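Local coordinates for protein DnaJ homolog subfamily C member 3 (PDB 3IEG) that acts in the unfolded protein response as a co-chaperone that binds misfolded proteins through its TPR repeats, stimulates the HSC70 ATPase and restrains the kinase GCN2, at residues K86-L98 and A110-R124. Numbering follows the deposited sequence.
Sequences KLDEAEDDFKKVL and AESQLVKADEMQRLR
Helix 87-98, in the third TPR repeat, runs nearly antiparallel to the 110-124 part of the long helix 104-132, their axes approaching to 9.1 Å with 152° between their directions, and Phe94 set against Ala110 (CA to CA 5.2 Å). The Phe94 ring lies beneath Gln113, whose CB sits over one face, 3.4 Å from the ring centroid and 18° off its normal, in a CH-pi contact. A turn about CB-CG (chi2 -69°) bends the Gln113 chain, and its NE2 hydrogen-bonds to His79 of helix 71-84. Leu114 is a knob among Glu91, Phe94, Lys95 and Leu98: its CD2 meets Phe94 CB at 3.7 Å, while its CD1 reaches Leu98 CD1 at 3.6 Å. A serine in place of Phe94 would probably deprive Gln113 CB of the ring face it rests on and open a gap beside Leu114. Inserting in the reverse direction, Leu87 fits among Ala117, Met120, Gln121 and Arg124, its CD1 3.7 Å from Met120 CB. One turn on, Glu91 is a second knob from the same helix, seated among Leu114, Ala117, Asp118 and Gln121; its aliphatic CG lies on Ala117 CB (3.6 Å), and its OE2 is 4.0 Å from Asp118 OD1. Interlocking side chains, mostly through their apolar parts, thus join the third TPR repeat to the long helix leading into the fourth, while the Glu91 and Asp118 carboxylates probably add mild repulsion, which the Lys95 ammonium, not in contact, may partly offset.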
ATOM      1  N   LYS A  86     -21.967  -2.439  -4.274  1.00 28.61           N
ATOM      2  CA  LYS A  86     -22.890  -3.239  -5.073  1.00 29.31           C
ATOM      3  C   LYS A  86     -24.165  -2.426  -5.272  1.00 29.93           C
ATOM      4  O   LYS A  86     -25.176  -2.676  -4.633  1.00 29.98           O
ATOM      5  CB  LYS A  86     -23.167  -4.590  -4.401  1.00 29.06           C
ATOM      6  CG  LYS A  86     -21.967  -5.555  -4.413  1.00 28.43           C
ATOM      7  CD  LYS A  86     -22.206  -6.765  -3.524  1.00 29.50           C
ATOM      8  CE  LYS A  86     -21.322  -7.958  -3.865  1.00 28.43           C
ATOM      9  NZ  LYS A  86     -19.920  -7.600  -3.637  1.00 29.65           N
ATOM     10  N   LEU A  87     -24.094  -1.441  -6.160  1.00 30.86           N
ATOM     11  CA  LEU A  87     -25.137  -0.427  -6.273  1.00 32.29           C
ATOM     12  C   LEU A  87     -26.465  -0.954  -6.790  1.00 33.20           C
ATOM     13  O   LEU A  87     -27.515  -0.607  -6.267  1.00 33.62           O
ATOM     14  CB  LEU A  87     -24.666   0.764  -7.109  1.00 32.06           C
ATOM     15  CG  LEU A  87     -23.404   1.473  -6.602  1.00 31.96           C
ATOM     16  CD1 LEU A  87     -23.070   2.604  -7.528  1.00 31.84           C
ATOM     17  CD2 LEU A  87     -23.529   1.978  -5.164  1.00 30.06           C
ATOM     18  N   ASP A  88     -26.423  -1.805  -7.801  1.00 34.25           N
ATOM     19  CA  ASP A  88     -27.644  -2.394  -8.331  1.00 35.13           C
ATOM     20  C   ASP A  88     -28.389  -3.237  -7.304  1.00 35.03           C
ATOM     21  O   ASP A  88     -29.614  -3.134  -7.185  1.00 35.43           O
ATOM     22  CB  ASP A  88     -27.338  -3.202  -9.593  1.00 35.71           C
ATOM     23  CG  ASP A  88     -26.908  -2.315 -10.754  1.00 38.01           C
ATOM     24  OD1 ASP A  88     -27.049  -1.076 -10.646  1.00 39.40           O
ATOM     25  OD2 ASP A  88     -26.426  -2.851 -11.772  1.00 41.28           O
ATOM     26  N   GLU A  89     -27.655  -4.059  -6.563  1.00 34.56           N
ATOM     27  CA  GLU A  89     -28.250  -4.904  -5.539  1.00 34.68           C
ATOM     28  C   GLU A  89     -28.720  -4.111  -4.326  1.00 34.35           C
ATOM     29  O   GLU A  89     -29.678  -4.498  -3.662  1.00 34.28           O
ATOM     30  CB  GLU A  89     -27.261  -5.966  -5.085  1.00 35.01           C
ATOM     31  CG  GLU A  89     -26.936  -6.974  -6.136  1.00 36.28           C
ATOM     32  CD  GLU A  89     -25.522  -7.439  -6.014  1.00 40.30           C
ATOM     33  OE1 GLU A  89     -24.687  -6.970  -6.824  1.00 41.69           O
ATOM     34  OE2 GLU A  89     -25.236  -8.243  -5.092  1.00 41.71           O
ATOM     35  N   ALA A  90     -28.038  -3.012  -4.034  1.00 34.01           N
ATOM     36  CA  ALA A  90     -28.454  -2.138  -2.953  1.00 34.11           C
ATOM     37  C   ALA A  90     -29.818  -1.524  -3.265  1.00 34.16           C
ATOM     38  O   ALA A  90     -30.767  -1.664  -2.483  1.00 34.35           O
ATOM     39  CB  ALA A  90     -27.416  -1.054  -2.708  1.00 34.05           C
ATOM     40  N   GLU A  91     -29.905  -0.856  -4.414  1.00 33.85           N
ATOM     41  CA  GLU A  91     -31.128  -0.225  -4.866  1.00 33.65           C
ATOM     42  C   GLU A  91     -32.270  -1.240  -4.894  1.00 33.92           C
ATOM     43  O   GLU A  91     -33.379  -0.956  -4.429  1.00 33.98           O
ATOM     44  CB  GLU A  91     -30.915   0.400  -6.241  1.00 33.53           C
ATOM     45  CG  GLU A  91     -30.028   1.620  -6.211  1.00 33.50           C
ATOM     46  CD  GLU A  91     -29.876   2.272  -7.558  1.00 35.42           C
ATOM     47  OE1 GLU A  91     -29.675   1.539  -8.551  1.00 37.41           O
ATOM     48  OE2 GLU A  91     -29.942   3.521  -7.635  1.00 36.14           O
ATOM     49  N   ASP A  92     -31.984  -2.431  -5.409  1.00 33.88           N
ATOM     50  CA  ASP A  92     -32.964  -3.486  -5.446  1.00 34.19           C
ATOM     51  C   ASP A  92     -33.513  -3.765  -4.042  1.00 34.33           C
ATOM     52  O   ASP A  92     -34.730  -3.840  -3.859  1.00 34.87           O
ATOM     53  CB  ASP A  92     -32.363  -4.739  -6.057  1.00 34.38           C
ATOM     54  CG  ASP A  92     -33.407  -5.780  -6.375  1.00 36.38           C
ATOM     55  OD1 ASP A  92     -34.006  -5.699  -7.467  1.00 40.29           O
ATOM     56  OD2 ASP A  92     -33.638  -6.677  -5.537  1.00 38.78           O
ATOM     57  N   ASP A  93     -32.625  -3.897  -3.056  1.00 34.13           N
ATOM     58  CA  ASP A  93     -33.032  -4.129  -1.666  1.00 34.00           C
ATOM     59  C   ASP A  93     -33.823  -2.972  -1.063  1.00 33.81           C
ATOM     60  O   ASP A  93     -34.895  -3.191  -0.501  1.00 33.97           O
ATOM     61  CB  ASP A  93     -31.841  -4.494  -0.777  1.00 33.76           C
ATOM     62  CG  ASP A  93     -31.684  -5.987  -0.601  1.00 34.05           C
ATOM     63  OD1 ASP A  93     -32.515  -6.740  -1.134  1.00 35.93           O
ATOM     64  OD2 ASP A  93     -30.737  -6.425   0.078  1.00 35.34           O
ATOM     65  N   PHE A  94     -33.311  -1.752  -1.192  1.00 33.42           N
ATOM     66  CA  PHE A  94     -34.022  -0.581  -0.707  1.00 33.27           C
ATOM     67  C   PHE A  94     -35.386  -0.442  -1.370  1.00 33.97           C
ATOM     68  O   PHE A  94     -36.376  -0.176  -0.698  1.00 34.03           O
ATOM     69  CB  PHE A  94     -33.222   0.687  -0.954  1.00 32.75           C
ATOM     70  CG  PHE A  94     -31.922   0.754  -0.209  1.00 32.57           C
ATOM     71  CD1 PHE A  94     -31.889   0.654   1.183  1.00 30.88           C
ATOM     72  CD2 PHE A  94     -30.727   0.960  -0.898  1.00 31.19           C
ATOM     73  CE1 PHE A  94     -30.692   0.718   1.862  1.00 30.19           C
ATOM     74  CE2 PHE A  94     -29.519   1.047  -0.216  1.00 30.81           C
ATOM     75  CZ  PHE A  94     -29.501   0.930   1.162  1.00 30.58           C
ATOM     76  N   LYS A  95     -35.441  -0.615  -2.688  1.00 34.59           N
ATOM     77  CA  LYS A  95     -36.706  -0.533  -3.404  1.00 35.20           C
ATOM     78  C   LYS A  95     -37.729  -1.563  -2.894  1.00 35.31           C
ATOM     79  O   LYS A  95     -38.900  -1.235  -2.714  1.00 35.43           O
ATOM     80  CB  LYS A  95     -36.491  -0.664  -4.922  1.00 35.47           C
ATOM     81  CG  LYS A  95     -36.166   0.649  -5.625  1.00 35.55           C
ATOM     82  CD  LYS A  95     -35.646   0.452  -7.058  1.00 35.98           C
ATOM     83  CE  LYS A  95     -35.313   1.820  -7.698  1.00 38.00           C
ATOM     84  NZ  LYS A  95     -34.154   1.818  -8.673  1.00 39.43           N
ATOM     85  N   LYS A  96     -37.293  -2.799  -2.664  1.00 35.47           N
ATOM     86  CA  LYS A  96     -38.199  -3.837  -2.163  1.00 35.93           C
ATOM     87  C   LYS A  96     -38.677  -3.582  -0.718  1.00 36.10           C
ATOM     88  O   LYS A  96     -39.787  -3.984  -0.343  1.00 36.00           O
ATOM     89  CB  LYS A  96     -37.559  -5.215  -2.282  1.00 35.73           C
ATOM     90  CG  LYS A  96     -37.459  -5.742  -3.715  1.00 36.67           C
ATOM     91  CD  LYS A  96     -36.894  -7.162  -3.739  1.00 36.75           C
ATOM     92  CE  LYS A  96     -36.796  -7.720  -5.155  1.00 38.91           C
ATOM     93  NZ  LYS A  96     -35.990  -8.988  -5.217  1.00 39.51           N
ATOM     94  N   VAL A  97     -37.829  -2.923   0.074  1.00 36.06           N
ATOM     95  CA  VAL A  97     -38.174  -2.465   1.409  1.00 36.16           C
ATOM     96  C   VAL A  97     -39.377  -1.516   1.336  1.00 36.79           C
ATOM     97  O   VAL A  97     -40.339  -1.664   2.103  1.00 36.97           O
ATOM     98  CB  VAL A  97     -36.956  -1.769   2.094  1.00 36.32           C
ATOM     99  CG1 VAL A  97     -37.398  -0.817   3.198  1.00 35.90           C
ATOM    100  CG2 VAL A  97     -35.952  -2.798   2.621  1.00 35.51           C
ATOM    101  N   LEU A  98     -39.331  -0.566   0.400  1.00 36.77           N
ATOM    102  CA  LEU A  98     -40.414   0.393   0.218  1.00 37.16           C
ATOM    103  C   LEU A  98     -41.751  -0.288  -0.082  1.00 37.68           C
ATOM    104  O   LEU A  98     -42.801   0.260   0.224  1.00 37.81           O
ATOM    105  CB  LEU A  98     -40.077   1.400  -0.884  1.00 36.74           C
ATOM    106  CG  LEU A  98     -38.971   2.412  -0.597  1.00 36.58           C
ATOM    107  CD1 LEU A  98     -38.721   3.279  -1.807  1.00 35.26           C
ATOM    108  CD2 LEU A  98     -39.310   3.277   0.603  1.00 36.47           C
ATOM    109  N   ALA A 110     -34.737   4.038   3.827  1.00 43.05           N
ATOM    110  CA  ALA A 110     -34.653   3.482   2.480  1.00 42.44           C
ATOM    111  C   ALA A 110     -34.739   4.530   1.371  1.00 42.38           C
ATOM    112  O   ALA A 110     -34.056   4.405   0.359  1.00 42.55           O
ATOM    113  CB  ALA A 110     -35.692   2.406   2.279  1.00 42.20           C
ATOM    114  N   GLU A 111     -35.573   5.553   1.550  1.00 42.16           N
ATOM    115  CA  GLU A 111     -35.658   6.656   0.579  1.00 41.87           C
ATOM    116  C   GLU A 111     -34.360   7.457   0.574  1.00 41.04           C
ATOM    117  O   GLU A 111     -33.867   7.871  -0.480  1.00 40.74           O
ATOM    118  CB  GLU A 111     -36.843   7.587   0.880  1.00 42.04           C
ATOM    119  CG  GLU A 111     -38.217   6.943   0.720  1.00 44.11           C
ATOM    120  CD  GLU A 111     -38.713   6.868  -0.724  1.00 48.08           C
ATOM    121  OE1 GLU A 111     -39.950   6.749  -0.908  1.00 49.90           O
ATOM    122  OE2 GLU A 111     -37.889   6.926  -1.675  1.00 49.11           O
ATOM    123  N   SER A 112     -33.821   7.665   1.770  1.00 40.18           N
ATOM    124  CA  SER A 112     -32.562   8.363   1.954  1.00 39.56           C
ATOM    125  C   SER A 112     -31.408   7.600   1.271  1.00 39.20           C
ATOM    126  O   SER A 112     -30.531   8.205   0.632  1.00 38.97           O
ATOM    127  CB  SER A 112     -32.303   8.534   3.445  1.00 39.49           C
ATOM    128  OG  SER A 112     -31.046   9.123   3.677  1.00 40.84           O
ATOM    129  N   GLN A 113     -31.430   6.271   1.387  1.00 38.23           N
ATOM    130  CA  GLN A 113     -30.399   5.442   0.790  1.00 37.40           C
ATOM    131  C   GLN A 113     -30.557   5.290  -0.731  1.00 37.39           C
ATOM    132  O   GLN A 113     -29.574   5.036  -1.426  1.00 37.62           O
ATOM    133  CB  GLN A 113     -30.341   4.078   1.478  1.00 37.33           C
ATOM    134  CG  GLN A 113     -29.873   4.086   2.943  1.00 35.71           C
ATOM    135  CD  GLN A 113     -28.408   4.437   3.094  1.00 35.61           C
ATOM    136  OE1 GLN A 113     -28.015   5.589   2.925  1.00 34.72           O
ATOM    137  NE2 GLN A 113     -27.591   3.445   3.430  1.00 35.31           N
ATOM    138  N   LEU A 114     -31.774   5.461  -1.246  1.00 36.87           N
ATOM    139  CA  LEU A 114     -32.004   5.414  -2.694  1.00 36.50           C
ATOM    140  C   LEU A 114     -31.548   6.680  -3.391  1.00 36.51           C
ATOM    141  O   LEU A 114     -31.109   6.629  -4.543  1.00 36.24           O
ATOM    142  CB  LEU A 114     -33.470   5.121  -3.051  1.00 36.22           C
ATOM    143  CG  LEU A 114     -33.946   3.662  -3.026  1.00 35.30           C
ATOM    144  CD1 LEU A 114     -35.427   3.624  -3.319  1.00 35.49           C
ATOM    145  CD2 LEU A 114     -33.202   2.747  -4.004  1.00 33.29           C
ATOM    146  N   VAL A 115     -31.654   7.815  -2.699  1.00 36.66           N
ATOM    147  CA  VAL A 115     -31.139   9.069  -3.246  1.00 36.58           C
ATOM    148  C   VAL A 115     -29.632   8.928  -3.379  1.00 36.76           C
ATOM    149  O   VAL A 115     -29.074   9.201  -4.442  1.00 37.01           O
ATOM    150  CB  VAL A 115     -31.502  10.302  -2.388  1.00 36.75           C
ATOM    151  CG1 VAL A 115     -30.738  11.550  -2.867  1.00 36.39           C
ATOM    152  CG2 VAL A 115     -33.010  10.551  -2.413  1.00 36.45           C
ATOM    153  N   LYS A 116     -28.997   8.445  -2.313  1.00 36.49           N
ATOM    154  CA  LYS A 116     -27.553   8.334  -2.265  1.00 36.86           C
ATOM    155  C   LYS A 116     -26.963   7.284  -3.208  1.00 36.67           C
ATOM    156  O   LYS A 116     -25.897   7.509  -3.775  1.00 36.50           O
ATOM    157  CB  LYS A 116     -27.081   8.078  -0.841  1.00 37.17           C
ATOM    158  CG  LYS A 116     -25.679   8.587  -0.592  1.00 38.34           C
ATOM    159  CD  LYS A 116     -25.174   8.117   0.749  1.00 42.83           C
ATOM    160  CE  LYS A 116     -25.864   8.837   1.917  1.00 44.17           C
ATOM    161  NZ  LYS A 116     -25.074   8.667   3.174  1.00 44.17           N
ATOM    162  N   ALA A 117     -27.638   6.145  -3.357  1.00 36.46           N
ATOM    163  CA  ALA A 117     -27.204   5.087  -4.272  1.00 36.37           C
ATOM    164  C   ALA A 117     -27.165   5.614  -5.697  1.00 36.72           C
ATOM    165  O   ALA A 117     -26.213   5.391  -6.444  1.00 36.33           O
ATOM    166  CB  ALA A 117     -28.132   3.893  -4.181  1.00 35.81           C
ATOM    167  N   ASP A 118     -28.215   6.337  -6.049  1.00 37.49           N
ATOM    168  CA  ASP A 118     -28.356   6.921  -7.351  1.00 38.27           C
ATOM    169  C   ASP A 118     -27.290   7.987  -7.644  1.00 38.59           C
ATOM    170  O   ASP A 118     -26.849   8.115  -8.788  1.00 38.86           O
ATOM    171  CB  ASP A 118     -29.756   7.496  -7.492  1.00 38.73           C
ATOM    172  CG  ASP A 118     -30.081   7.827  -8.906  1.00 40.37           C
ATOM    173  OD1 ASP A 118     -30.408   6.888  -9.656  1.00 42.79           O
ATOM    174  OD2 ASP A 118     -29.976   9.018  -9.276  1.00 41.77           O
ATOM    175  N   GLU A 119     -26.887   8.752  -6.631  1.00 38.82           N
ATOM    176  CA  GLU A 119     -25.708   9.599  -6.739  1.00 39.75           C
ATOM    177  C   GLU A 119     -24.461   8.773  -7.094  1.00 40.15           C
ATOM    178  O   GLU A 119     -23.745   9.092  -8.041  1.00 40.01           O
ATOM    179  CB  GLU A 119     -25.432  10.275  -5.419  1.00 39.86           C
ATOM    180  CG  GLU A 119     -26.027  11.616  -5.230  1.00 42.13           C
ATOM    181  CD  GLU A 119     -25.684  12.167  -3.851  1.00 46.11           C
ATOM    182  OE1 GLU A 119     -26.631  12.438  -3.066  1.00 47.34           O
ATOM    183  OE2 GLU A 119     -24.467  12.305  -3.547  1.00 45.86           O
HETATM  184  N   MSE A 120     -24.215   7.719  -6.316  1.00 40.42           N
HETATM  185  CA  MSE A 120     -23.078   6.817  -6.520  1.00 41.24           C
HETATM  186  C   MSE A 120     -23.105   6.181  -7.895  1.00 40.95           C
HETATM  187  O   MSE A 120     -22.063   6.023  -8.536  1.00 41.03           O
HETATM  188  CB  MSE A 120     -23.049   5.715  -5.451  1.00 41.35           C
HETATM  189  CG  MSE A 120     -23.045   6.241  -4.044  1.00 44.33           C
HETATM  190 SE   MSE A 120     -21.562   7.469  -3.749  1.00 53.30          SE
HETATM  191  CE  MSE A 120     -20.290   6.088  -3.378  1.00 53.34           C
ATOM    192  N   GLN A 121     -24.309   5.822  -8.331  1.00 40.64           N
ATOM    193  CA  GLN A 121     -24.535   5.146  -9.596  1.00 40.55           C
ATOM    194  C   GLN A 121     -24.153   6.067 -10.771  1.00 40.69           C
ATOM    195  O   GLN A 121     -23.596   5.622 -11.773  1.00 40.76           O
ATOM    196  CB  GLN A 121     -26.001   4.701  -9.667  1.00 39.97           C
ATOM    197  CG  GLN A 121     -26.292   3.643 -10.701  1.00 40.33           C
ATOM    198  CD  GLN A 121     -25.981   2.239 -10.234  1.00 38.70           C
ATOM    199  OE1 GLN A 121     -26.829   1.576  -9.639  1.00 36.68           O
ATOM    200  NE2 GLN A 121     -24.772   1.760 -10.537  1.00 39.03           N
ATOM    201  N   ARG A 122     -24.441   7.353 -10.606  1.00 40.81           N
ATOM    202  CA  ARG A 122     -24.121   8.396 -11.564  1.00 40.91           C
ATOM    203  C   ARG A 122     -22.623   8.694 -11.547  1.00 40.17           C
ATOM    204  O   ARG A 122     -22.012   8.890 -12.593  1.00 40.50           O
ATOM    205  CB  ARG A 122     -24.941   9.640 -11.200  1.00 41.57           C
ATOM    206  CG  ARG A 122     -24.702  10.893 -12.024  1.00 44.84           C
ATOM    207  CD  ARG A 122     -23.678  11.866 -11.396  1.00 49.52           C
ATOM    208  NE  ARG A 122     -23.993  13.266 -11.711  1.00 53.88           N
ATOM    209  CZ  ARG A 122     -23.989  13.807 -12.935  1.00 56.06           C
ATOM    210  NH1 ARG A 122     -23.684  13.084 -14.013  1.00 56.19           N
ATOM    211  NH2 ARG A 122     -24.304  15.091 -13.083  1.00 57.39           N
ATOM    212  N   LEU A 123     -22.043   8.731 -10.350  1.00 39.39           N
ATOM    213  CA  LEU A 123     -20.617   8.991 -10.171  1.00 38.53           C
ATOM    214  C   LEU A 123     -19.752   7.848 -10.700  1.00 38.09           C
ATOM    215  O   LEU A 123     -18.647   8.067 -11.182  1.00 37.74           O
ATOM    216  CB  LEU A 123     -20.296   9.244  -8.696  1.00 38.44           C
ATOM    217  CG  LEU A 123     -20.466  10.637  -8.088  1.00 38.04           C
ATOM    218  CD1 LEU A 123     -20.284  10.558  -6.582  1.00 37.17           C
ATOM    219  CD2 LEU A 123     -19.488  11.647  -8.696  1.00 38.10           C
ATOM    220  N   ARG A 124     -20.264   6.628 -10.599  1.00 37.58           N
ATOM    221  CA  ARG A 124     -19.562   5.460 -11.098  1.00 37.03           C
ATOM    222  C   ARG A 124     -19.401   5.544 -12.624  1.00 37.00           C
ATOM    223  O   ARG A 124     -18.311   5.341 -13.138  1.00 36.58           O
ATOM    224  CB  ARG A 124     -20.299   4.195 -10.681  1.00 36.65           C
ATOM    225  CG  ARG A 124     -19.477   2.980 -10.760  1.00 35.97           C
ATOM    226  CD  ARG A 124     -20.217   1.804 -10.182  1.00 36.95           C
ATOM    227  NE  ARG A 124     -19.311   0.667 -10.044  1.00 36.85           N
ATOM    228  CZ  ARG A 124     -19.161  -0.264 -10.972  1.00 35.71           C
ATOM    229  NH1 ARG A 124     -19.870  -0.203 -12.081  1.00 38.17           N
ATOM    230  NH2 ARG A 124     -18.302  -1.241 -10.799  1.00 35.57           N
TER